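Local coordinates for protein angel homolog 2 (Homo sapiens, PDB 6RW0) that acts as a 2',3'-cyclic phosphatase of the CCR4/nocturin family and probably binds the 3' untranslated regions of mRNA, at residues Ser53-Asn58 with Lys91-Phe96; Val156-Pro161 with Leu210-Ala215; Ile163-Arg168 with Ile281-Leu286. One frame throughout, in Å; residues are numbered along the deposited sequence.

Interaction 1: residues Ser53-Asn58 with Lys91-Phe96; sequences SVMSYN and KEIKHF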
loop_
_atom_site.group_PDB
_atom_site.type_symbol
_atom_site.label_atom_id
_atom_site.label_comp_id
_atom_site.label_asym_id
_atom_site.label_seq_id
_atom_site.Cartn_x
_atom_site.Cartn_y
_atom_site.Cartn_z
ATOM N N SER A 53 13.316 3.891 8.879
ATOM C CA SER A 53 12.506 2.702 8.684
ATOM C C SER A 53 11.061 3.062 8.365
ATOM O O SER A 53 10.557 4.121 8.763
ATOM C CB SER A 53 12.549 1.807 9.925
ATOM O OG SER A 53 12.114 2.519 11.073
ATOM N N VAL A 54 10.409 2.163 7.627
ATOM C CA VAL A 54 9.044 2.332 7.145
ATOM C C VAL A 54 8.273 1.047 7.390
ATOM O O VAL A 54 8.724 -0.037 6.995
ATOM C CB VAL A 54 8.995 2.658 5.638
ATOM C CG1 VAL A 54 7.534 2.814 5.170
ATOM C CG2 VAL A 54 9.791 3.889 5.306
ATOM N N MET A 55 7.107 1.193 7.981
ATOM C CA MET A 55 6.181 0.076 8.219
ATOM C C MET A 55 4.913 0.309 7.390
ATOM O O MET A 55 4.415 1.417 7.442
ATOM C CB MET A 55 5.791 -0.002 9.689
ATOM C CG MET A 55 4.727 -1.036 9.933
ATOM S SD MET A 55 4.223 -1.101 11.656
ATOM C CE MET A 55 5.499 -2.164 12.300
ATOM N N SER A 56 4.449 -0.681 6.633
ATOM C CA SER A 56 3.174 -0.628 5.879
ATOM C C SER A 56 2.269 -1.681 6.514
ATOM O O SER A 56 2.690 -2.809 6.576
ATOM C CB SER A 56 3.363 -0.864 4.416
ATOM O OG SER A 56 2.142 -0.683 3.738
ATOM N N TYR A 57 1.093 -1.314 6.993
ATOM C CA TYR A 57 0.241 -2.277 7.712
ATOM C C TYR A 57 -1.239 -2.001 7.441
ATOM O O TYR A 57 -1.694 -0.942 7.812
ATOM C CB TYR A 57 0.537 -2.152 9.209
ATOM C CG TYR A 57 0.087 -3.283 10.099
ATOM C CD1 TYR A 57 -0.444 -4.446 9.585
ATOM C CD2 TYR A 57 0.260 -3.188 11.458
ATOM C CE1 TYR A 57 -0.823 -5.484 10.417
ATOM C CE2 TYR A 57 -0.109 -4.215 12.302
ATOM C CZ TYR A 57 -0.662 -5.361 11.779
ATOM O OH TYR A 57 -1.032 -6.381 12.597
ATOM N N ASN A 58 -1.955 -2.956 6.860
ATOM C CA ASN A 58 -3.425 -2.901 6.748
ATOM C C ASN A 58 -3.900 -3.519 8.073
ATOM O O ASN A 58 -3.692 -4.692 8.249
ATOM C CB ASN A 58 -3.893 -3.643 5.503
ATOM C CG ASN A 58 -5.397 -3.714 5.414
ATOM O OD1 ASN A 58 -6.069 -3.723 6.415
ATOM N ND2 ASN A 58 -5.917 -3.785 4.210
ATOM N N LYS A 91 0.769 -2.707 20.346
ATOM C CA LYS A 91 1.978 -3.332 20.868
ATOM C C LYS A 91 2.962 -3.652 19.750
ATOM O O LYS A 91 4.175 -3.465 19.915
ATOM C CB LYS A 91 1.589 -4.596 21.631
ATOM C CG LYS A 91 2.747 -5.378 22.210
ATOM C CD LYS A 91 2.233 -6.565 23.016
ATOM C CE LYS A 91 3.370 -7.358 23.639
ATOM N NZ LYS A 91 2.883 -8.609 24.288
ATOM N N GLU A 92 2.460 -4.140 18.610
ATOM C CA GLU A 92 3.325 -4.400 17.464
ATOM C C GLU A 92 3.969 -3.116 16.963
ATOM O O GLU A 92 5.159 -3.086 16.634
ATOM C CB GLU A 92 2.508 -4.945 16.301
ATOM C CG GLU A 92 2.154 -6.362 16.278
ATOM C CD GLU A 92 1.429 -6.666 14.984
ATOM O OE1 GLU A 92 0.247 -6.270 14.854
ATOM O OE2 GLU A 92 2.056 -7.266 14.089
ATOM N N ILE A 93 3.167 -2.060 16.812
ATOM C CA ILE A 93 3.702 -0.792 16.327
ATOM C C ILE A 93 4.775 -0.280 17.276
ATOM O O ILE A 93 5.838 0.181 16.849
ATOM C CB ILE A 93 2.563 0.224 16.118
ATOM C CG1 ILE A 93 1.678 -0.231 14.952
ATOM C CG2 ILE A 93 3.142 1.603 15.891
ATOM C CD1 ILE A 93 0.402 0.611 14.754
ATOM N N LYS A 94 4.520 -0.379 18.582
ATOM C CA LYS A 94 5.500 0.060 19.567
ATOM C C LYS A 94 6.765 -0.779 19.486
ATOM O O LYS A 94 7.880 -0.256 19.592
ATOM C CB LYS A 94 4.890 -0.019 20.965
ATOM C CG LYS A 94 5.804 0.506 22.037
ATOM C CD LYS A 94 5.087 0.695 23.360
ATOM C CE LYS A 94 6.081 1.165 24.418
ATOM N NZ LYS A 94 5.509 2.180 25.345
ATOM N N HIS A 95 6.612 -2.085 19.275
ATOM C CA HIS A 95 7.758 -2.977 19.262
ATOM C C HIS A 95 8.726 -2.632 18.142
ATOM O O HIS A 95 9.945 -2.594 18.351
ATOM C CB HIS A 95 7.265 -4.403 19.088
ATOM C CG HIS A 95 8.356 -5.412 19.117
ATOM N ND1 HIS A 95 8.781 -6.083 17.994
ATOM C CD2 HIS A 95 9.130 -5.846 20.138
ATOM C CE1 HIS A 95 9.752 -6.916 18.328
ATOM N NE2 HIS A 95 9.989 -6.782 19.620
ATOM N N PHE A 96 8.207 -2.405 16.935
ATOM C CA PHE A 96 9.076 -2.140 15.798
ATOM C C PHE A 96 9.574 -0.710 15.766
ATOM O O PHE A 96 10.624 -0.457 15.168
ATOM C CB PHE A 96 8.385 -2.550 14.502
ATOM C CG PHE A 96 8.239 -4.041 14.377
ATOM C CD1 PHE A 96 9.356 -4.849 14.277
ATOM C CD2 PHE A 96 6.995 -4.630 14.404
ATOM C CE1 PHE A 96 9.228 -6.227 14.194
ATOM C CE2 PHE A 96 6.867 -6.000 14.312
ATOM C CZ PHE A 96 7.983 -6.795 14.208
#

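Interaction 2: residues Val156-Pro161 with Leu210-Ala215; sequences VEFFRP and LAMLLA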
loop_
_atom_site.group_PDB
_atom_site.type_symbol
_atom_site.label_atom_id
_atom_site.label_comp_id
_atom_site.label_asym_id
_atom_site.label_seq_id
_atom_site.Cartn_x
_atom_site.Cartn_y
_atom_site.Cartn_z
ATOM N N VAL A 156 -5.420 12.269 -2.010
ATOM C CA VAL A 156 -5.905 11.879 -3.327
ATOM C C VAL A 156 -7.248 11.185 -3.140
ATOM O O VAL A 156 -7.344 10.207 -2.383
ATOM C CB VAL A 156 -4.921 10.931 -4.030
ATOM C CG1 VAL A 156 -5.349 10.678 -5.453
ATOM C CG2 VAL A 156 -3.498 11.484 -3.999
ATOM N N GLU A 157 -8.281 11.678 -3.815
ATOM C CA GLU A 157 -9.581 11.011 -3.863
ATOM C C GLU A 157 -9.739 10.363 -5.228
ATOM O O GLU A 157 -9.677 11.055 -6.256
ATOM C CB GLU A 157 -10.723 12.003 -3.635
ATOM C CG GLU A 157 -10.759 12.534 -2.222
ATOM C CD GLU A 157 -11.878 13.519 -1.947
ATOM O OE1 GLU A 157 -12.578 13.959 -2.893
ATOM O OE2 GLU A 157 -12.049 13.856 -0.755
ATOM N N PHE A 158 -9.944 9.045 -5.255
ATOM C CA PHE A 158 -10.127 8.384 -6.540
ATOM C C PHE A 158 -11.554 8.510 -7.061
ATOM O O PHE A 158 -11.783 8.274 -8.252
ATOM C CB PHE A 158 -9.716 6.907 -6.478
ATOM C CG PHE A 158 -8.277 6.673 -6.046
ATOM C CD1 PHE A 158 -7.237 7.468 -6.515
ATOM C CD2 PHE A 158 -7.969 5.639 -5.187
ATOM C CE1 PHE A 158 -5.925 7.233 -6.114
ATOM C CE2 PHE A 158 -6.677 5.404 -4.797
ATOM C CZ PHE A 158 -5.650 6.213 -5.251
ATOM N N PHE A 159 -12.472 8.916 -6.215
ATOM C CA PHE A 159 -13.872 9.103 -6.643
ATOM C C PHE A 159 -13.980 10.409 -7.441
ATOM O O PHE A 159 -13.639 11.438 -6.902
ATOM C CB PHE A 159 -14.816 9.184 -5.445
ATOM C CG PHE A 159 -16.241 9.445 -5.837
ATOM C CD1 PHE A 159 -16.954 8.503 -6.532
ATOM C CD2 PHE A 159 -16.834 10.658 -5.574
ATOM C CE1 PHE A 159 -18.251 8.752 -6.930
ATOM C CE2 PHE A 159 -18.137 10.899 -5.965
ATOM C CZ PHE A 159 -18.832 9.951 -6.657
ATOM N N ARG A 160 -14.429 10.354 -8.687
ATOM C CA ARG A 160 -14.680 11.567 -9.484
ATOM C C ARG A 160 -16.162 11.554 -9.866
ATOM O O ARG A 160 -16.527 10.763 -10.675
ATOM C CB ARG A 160 -13.787 11.594 -10.722
ATOM C CG ARG A 160 -12.349 11.985 -10.437
ATOM C CD ARG A 160 -12.195 13.464 -10.182
ATOM N NE ARG A 160 -12.537 14.256 -11.347
ATOM C CZ ARG A 160 -11.665 14.740 -12.222
ATOM N NH1 ARG A 160 -10.372 14.578 -12.033
ATOM N NH2 ARG A 160 -12.089 15.340 -13.314
ATOM N N PRO A 161 -16.999 12.475 -9.387
ATOM C CA PRO A 161 -18.402 12.425 -9.726
ATOM C C PRO A 161 -18.632 12.726 -11.210
ATOM O O PRO A 161 -19.641 12.370 -11.674
ATOM C CB PRO A 161 -19.053 13.469 -8.820
ATOM C CG PRO A 161 -17.956 14.401 -8.449
ATOM C CD PRO A 161 -16.659 13.619 -8.560
ATOM N N LEU A 210 -4.386 3.735 -9.566
ATOM C CA LEU A 210 -2.930 3.766 -9.485
ATOM C C LEU A 210 -2.355 4.954 -10.252
ATOM O O LEU A 210 -1.457 5.650 -9.754
ATOM C CB LEU A 210 -2.361 2.451 -10.006
ATOM C CG LEU A 210 -0.839 2.373 -10.074
ATOM C CD1 LEU A 210 -0.240 2.467 -8.680
ATOM C CD2 LEU A 210 -0.392 1.104 -10.764
ATOM N N ALA A 211 -2.849 5.205 -11.467
ATOM C CA ALA A 211 -2.359 6.338 -12.248
ATOM C C ALA A 211 -2.575 7.651 -11.503
ATOM O O ALA A 211 -1.730 8.553 -11.559
ATOM C CB ALA A 211 -3.062 6.372 -13.605
ATOM N N MET A 212 -3.707 7.784 -10.810
ATOM C CA MET A 212 -3.974 8.998 -10.046
ATOM C C MET A 212 -2.975 9.159 -8.907
ATOM O O MET A 212 -2.491 10.268 -8.657
ATOM C CB MET A 212 -5.411 8.967 -9.530
ATOM C CG MET A 212 -6.428 9.116 -10.643
ATOM S SD MET A 212 -8.118 8.686 -10.169
ATOM C CE MET A 212 -8.595 10.140 -9.419
ATOM N N LEU A 213 -2.652 8.073 -8.203
ATOM C CA LEU A 213 -1.625 8.157 -7.165
ATOM C C LEU A 213 -0.269 8.511 -7.768
ATOM O O LEU A 213 0.451 9.380 -7.256
ATOM C CB LEU A 213 -1.522 6.838 -6.406
ATOM C CG LEU A 213 -0.585 6.871 -5.197
ATOM C CD1 LEU A 213 -1.148 7.770 -4.109
ATOM C CD2 LEU A 213 -0.357 5.466 -4.685
ATOM N N LEU A 214 0.102 7.843 -8.862
ATOM C CA LEU A 214 1.386 8.123 -9.500
ATOM C C LEU A 214 1.470 9.566 -9.985
ATOM O O LEU A 214 2.534 10.197 -9.890
ATOM C CB LEU A 214 1.640 7.149 -10.650
ATOM C CG LEU A 214 1.838 5.689 -10.253
ATOM C CD1 LEU A 214 1.963 4.833 -11.506
ATOM C CD2 LEU A 214 3.047 5.475 -9.345
ATOM N N ALA A 215 0.371 10.117 -10.510
ATOM C CA ALA A 215 0.384 11.515 -10.931
ATOM C C ALA A 215 0.598 12.447 -9.746
ATOM O O ALA A 215 1.338 13.425 -9.847
ATOM C CB ALA A 215 -0.914 11.861 -11.657
#

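Interaction 3: residues Ile163-Arg168 with Ile281-Leu286; sequences ISLLDR and IWPPNL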
loop_
_atom_site.group_PDB
_atom_site.type_symbol
_atom_site.label_atom_id
_atom_site.label_comp_id
_atom_site.label_asym_id
_atom_site.label_seq_id
_atom_site.Cartn_x
_atom_site.Cartn_y
_atom_site.Cartn_z
ATOM N N ILE A 163 -16.833 11.568 -13.746
ATOM C CA ILE A 163 -16.241 10.509 -14.565
ATOM C C ILE A 163 -16.868 9.192 -14.130
ATOM O O ILE A 163 -16.565 8.687 -13.042
ATOM C CB ILE A 163 -14.714 10.469 -14.418
ATOM C CG1 ILE A 163 -14.144 11.819 -14.872
ATOM C CG2 ILE A 163 -14.123 9.317 -15.204
ATOM C CD1 ILE A 163 -12.694 11.997 -14.566
ATOM N N SER A 164 -17.744 8.632 -14.968
ATOM C CA SER A 164 -18.502 7.457 -14.550
ATOM C C SER A 164 -17.601 6.294 -14.161
ATOM O O SER A 164 -17.943 5.520 -13.261
ATOM C CB SER A 164 -19.478 7.047 -15.649
ATOM O OG SER A 164 -20.515 8.010 -15.756
ATOM N N LEU A 165 -16.445 6.157 -14.806
ATOM C CA LEU A 165 -15.534 5.071 -14.473
ATOM C C LEU A 165 -15.155 5.089 -13.003
ATOM O O LEU A 165 -15.027 4.032 -12.368
ATOM C CB LEU A 165 -14.268 5.227 -15.318
ATOM C CG LEU A 165 -13.081 4.336 -14.983
ATOM C CD1 LEU A 165 -13.422 2.878 -15.241
ATOM C CD2 LEU A 165 -11.841 4.705 -15.788
ATOM N N LEU A 166 -14.921 6.276 -12.461
ATOM C CA LEU A 166 -14.299 6.441 -11.151
ATOM C C LEU A 166 -15.364 6.637 -10.076
ATOM O O LEU A 166 -15.427 7.654 -9.390
ATOM C CB LEU A 166 -13.310 7.597 -11.195
ATOM C CG LEU A 166 -12.037 7.257 -11.969
ATOM C CD1 LEU A 166 -11.226 8.521 -12.239
ATOM C CD2 LEU A 166 -11.165 6.226 -11.253
ATOM N N ASP A 167 -16.183 5.599 -9.908
ATOM C CA ASP A 167 -17.319 5.654 -9.001
ATOM C C ASP A 167 -17.048 5.005 -7.648
ATOM O O ASP A 167 -17.990 4.806 -6.874
ATOM C CB ASP A 167 -18.560 5.032 -9.658
ATOM C CG ASP A 167 -18.376 3.564 -10.034
ATOM O OD1 ASP A 167 -17.368 2.948 -9.651
ATOM O OD2 ASP A 167 -19.264 3.021 -10.732
ATOM N N ARG A 168 -15.794 4.703 -7.329
ATOM C CA ARG A 168 -15.444 4.022 -6.089
ATOM C C ARG A 168 -14.751 4.970 -5.110
ATOM O O ARG A 168 -14.110 5.950 -5.510
ATOM C CB ARG A 168 -14.549 2.817 -6.397
ATOM C CG ARG A 168 -15.191 1.784 -7.344
ATOM C CD ARG A 168 -16.503 1.293 -6.797
ATOM N NE ARG A 168 -16.779 -0.130 -7.007
ATOM C CZ ARG A 168 -17.243 -0.642 -8.144
ATOM N NH1 ARG A 168 -17.456 0.145 -9.190
ATOM N NH2 ARG A 168 -17.502 -1.941 -8.237
ATOM N N ILE A 281 -7.362 3.839 -21.204
ATOM C CA ILE A 281 -8.098 3.174 -20.134
ATOM C C ILE A 281 -9.140 4.109 -19.543
ATOM O O ILE A 281 -10.254 3.687 -19.208
ATOM C CB ILE A 281 -7.122 2.663 -19.063
ATOM C CG1 ILE A 281 -6.207 1.579 -19.645
ATOM C CG2 ILE A 281 -7.884 2.144 -17.841
ATOM C CD1 ILE A 281 -5.093 1.133 -18.688
ATOM N N TRP A 282 -8.774 5.370 -19.374
ATOM C CA TRP A 282 -9.599 6.398 -18.702
ATOM C C TRP A 282 -9.811 7.577 -19.643
ATOM O O TRP A 282 -9.021 7.747 -20.546
ATOM C CB TRP A 282 -8.921 6.808 -17.384
ATOM C CG TRP A 282 -7.569 7.426 -17.544
ATOM C CD1 TRP A 282 -7.277 8.688 -17.963
ATOM C CD2 TRP A 282 -6.313 6.797 -17.275
ATOM N NE1 TRP A 282 -5.929 8.879 -17.980
ATOM C CE2 TRP A 282 -5.309 7.738 -17.571
ATOM C CE3 TRP A 282 -5.943 5.533 -16.820
ATOM C CZ2 TRP A 282 -3.964 7.451 -17.414
ATOM C CZ3 TRP A 282 -4.611 5.251 -16.668
ATOM C CH2 TRP A 282 -3.638 6.197 -16.970
ATOM N N PRO A 283 -10.878 8.365 -19.475
ATOM C CA PRO A 283 -11.147 9.442 -20.400
ATOM C C PRO A 283 -10.259 10.689 -20.266
ATOM O O PRO A 283 -9.675 10.888 -19.272
ATOM C CB PRO A 283 -12.617 9.775 -20.127
ATOM C CG PRO A 283 -12.799 9.447 -18.688
ATOM C CD PRO A 283 -11.959 8.208 -18.499
ATOM N N PRO A 284 -10.229 11.568 -21.285
ATOM C CA PRO A 284 -9.427 12.781 -21.236
ATOM C C PRO A 284 -9.786 13.770 -20.122
ATOM O O PRO A 284 -8.927 14.468 -19.707
ATOM C CB PRO A 284 -9.652 13.495 -22.575
ATOM C CG PRO A 284 -10.532 12.610 -23.392
ATOM C CD PRO A 284 -10.876 11.384 -22.585
ATOM N N ASN A 285 -11.011 13.753 -19.591
ATOM C CA ASN A 285 -11.415 14.690 -18.515
ATOM C C ASN A 285 -10.769 14.333 -17.163
ATOM O O ASN A 285 -10.942 15.099 -16.270
ATOM C CB ASN A 285 -12.920 14.965 -18.472
ATOM C CG ASN A 285 -13.780 13.787 -18.104
ATOM O OD1 ASN A 285 -13.480 12.679 -18.488
ATOM N ND2 ASN A 285 -14.870 14.053 -17.416
ATOM N N LEU A 286 -10.119 13.180 -17.001
ATOM C CA LEU A 286 -9.313 12.886 -15.801
ATOM C C LEU A 286 -8.120 13.852 -15.738
ATOM O O LEU A 286 -7.721 14.196 -14.661
ATOM C CB LEU A 286 -8.846 11.432 -15.810
ATOM C CG LEU A 286 -8.135 11.012 -14.529
ATOM C CD1 LEU A 286 -8.987 11.327 -13.321
ATOM C CD2 LEU A 286 -7.768 9.545 -14.542
#

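Interaction 1: residues Ser53-Asn58 with Lys91-Phe96
Tyr57 and Glu92 make the one polar link here: the tyrosine hydroxyl OH donates to Glu92 OE1 over 2.6 Å. OE1 takes it on its syn side and lies near the plane of the phenol ring, at its edge, while ring and carboxylate planes stand 89° apart. With the ring swung anti to the backbone N of Tyr57 (chi1 -163°), the hydroxyl spans the gap to Glu92. A phenylalanine here would probably leave the Glu92 carboxylate without this donor and freer to turn.

Two residues earlier on the strand, Met55 packs on Ile93 and, a turn beyond Glu92, on Phe96. Its chain runs straight from the strand and bends only at chi3 (-84°), setting Met55 CE 3.6 Å from Phe96 CD2 and 3.7 Å from Phe96 CB; Met55 SD passes 4.3 Å from Ile93 CG1. Farther out, Leu101 of strand 100-107 touches both Met55 and Ile93, Leu422 of strand 421-428 touches both Met55 and Phe96, and Pro420 lies against Tyr57 and Glu92. Residues 91-96 of helix 82-96 thus run nearly antiparallel to residues 53-58 of strand 49-58, the helix-on-sheet layer characteristic of the DNase I-like alpha/beta sandwich.

Interaction 2: residues Val156-Pro161 with Leu210-Ala215
Helix 203-220 packs here against the end of strand 148-157 and the loop that follows it, part of a helix-on-sheet layer in the DNase I-like fold. The helix enters mainly through Met212, whose side chain runs past that of Phe158 in the opposite direction. Met212 CB lies 3.8 Å from Phe158 CD1, and Met212 SD stays close to the same ring atom at 4.0 Å. Met212 SD is 5.2 Å from the Phe158 ring centroid and 67° off the ring normal, an oblique Met-aromatic contact.

Beyond the sulfur the methionine turns. Its bend at chi3 (82°) carries Met212 CE to the backbone where the strand passes into the loop, 3.5 Å from Glu157 O and 3.7 Å from Phe158 CA, while Arg160 CG approaches the same methyl group more loosely. The thioether therefore meets both the ring and the main chain from which that ring springs.

Phe158 has CG opposite its own carbonyl carbon (chi1 -58°), and the ring extends alongside the helix to the next residue: Phe158 CE1 is 4.0 Å from Leu213 N, and Phe158 CZ is 4.3 Å from Leu213 CB. Val156 adds a second, looser hold from the strand, with CG1 facing Met212 CB and CG2 lying 4.4 Å from Leu213 CD1. Across this interface the contacts are apolar or van der Waals. The charged groups of the strand and loop find partners elsewhere, Glu157 with Lys129 and Arg160 with Asp162. Helix 244-251 packs on other residues of the helix, Leu210 and Leu214. Thr194 of strand 189-195 touches both Phe158 and Leu213, which puts the contact between helix 203-220 and its sheet: a Met-aromatic pair at the point where a strand gives way to a loop.

Interaction 3: residues Ile163-Arg168 with Ile281-Leu286
Ile281 meets Leu165 through its backbone: the carbonyl O of Ile281 lies 3.9 Å from Leu165 CD2. Trp282 CB approaches Leu165 CD2 as well, also at 3.9 Å, while the indole leads away. The ring packs within its own segment, with Leu286 CD2 over one face toward the rim, and NE1 is hydrogen-bonded to Ile288 O. Pro283 comes next, its CG 3.7 Å from Ile163 CG2.

At Asn285 the side chain folds between backbone N and carbonyl carbon (chi1 66°), bringing its amide to Ile163 from the opposite direction. Asn285 ND2 lies 3.5 Å from Ile163 CG1, a packing contact; the amide's polar partner is Asp162 O, through a weak hydrogen bond. Leu286 closes the run. Leu286 CA is 3.7 Å from Ile163 CD1, and Leu286 CD1 meets Leu166 CD1 at 3.7 Å, the two leucine chains crossing at about a right angle.

Pro283 thus meets CG2 of Ile163, Asn285 its CG1 and Leu286 its CD1. Thr208 of helix 203-220 touches both Trp282 and Leu286. This loop-on-loop packing joins the link between strands 148-157 and 171-179, with its inverse gamma turn centred on Leu166, to the long loop between strands 253-255 and 329-331, with its short 3-10 turn at 284-286.

Interaction 1 closes before the other two open and lies across the chain's centre from them, its centre about 26 Å from that of interaction 2 and 35 Å from that of interaction 3. It joins helix 82-96 to the sheet containing strand 49-58, whereas interaction 2 brings helix 203-220 to the other large sheet. Interactions 2 and 3 have centres about 10 Å apart, and their segments alternate along the chain. They touch directly: Arg160 N is probably hydrogen-bonded to Leu166 O, and Arg160 NH2 more weakly to Asn285 O. The loop after strand 148-157 runs from interaction 2 straight into interaction 3, which joins two loops, and helix 203-220 borders both.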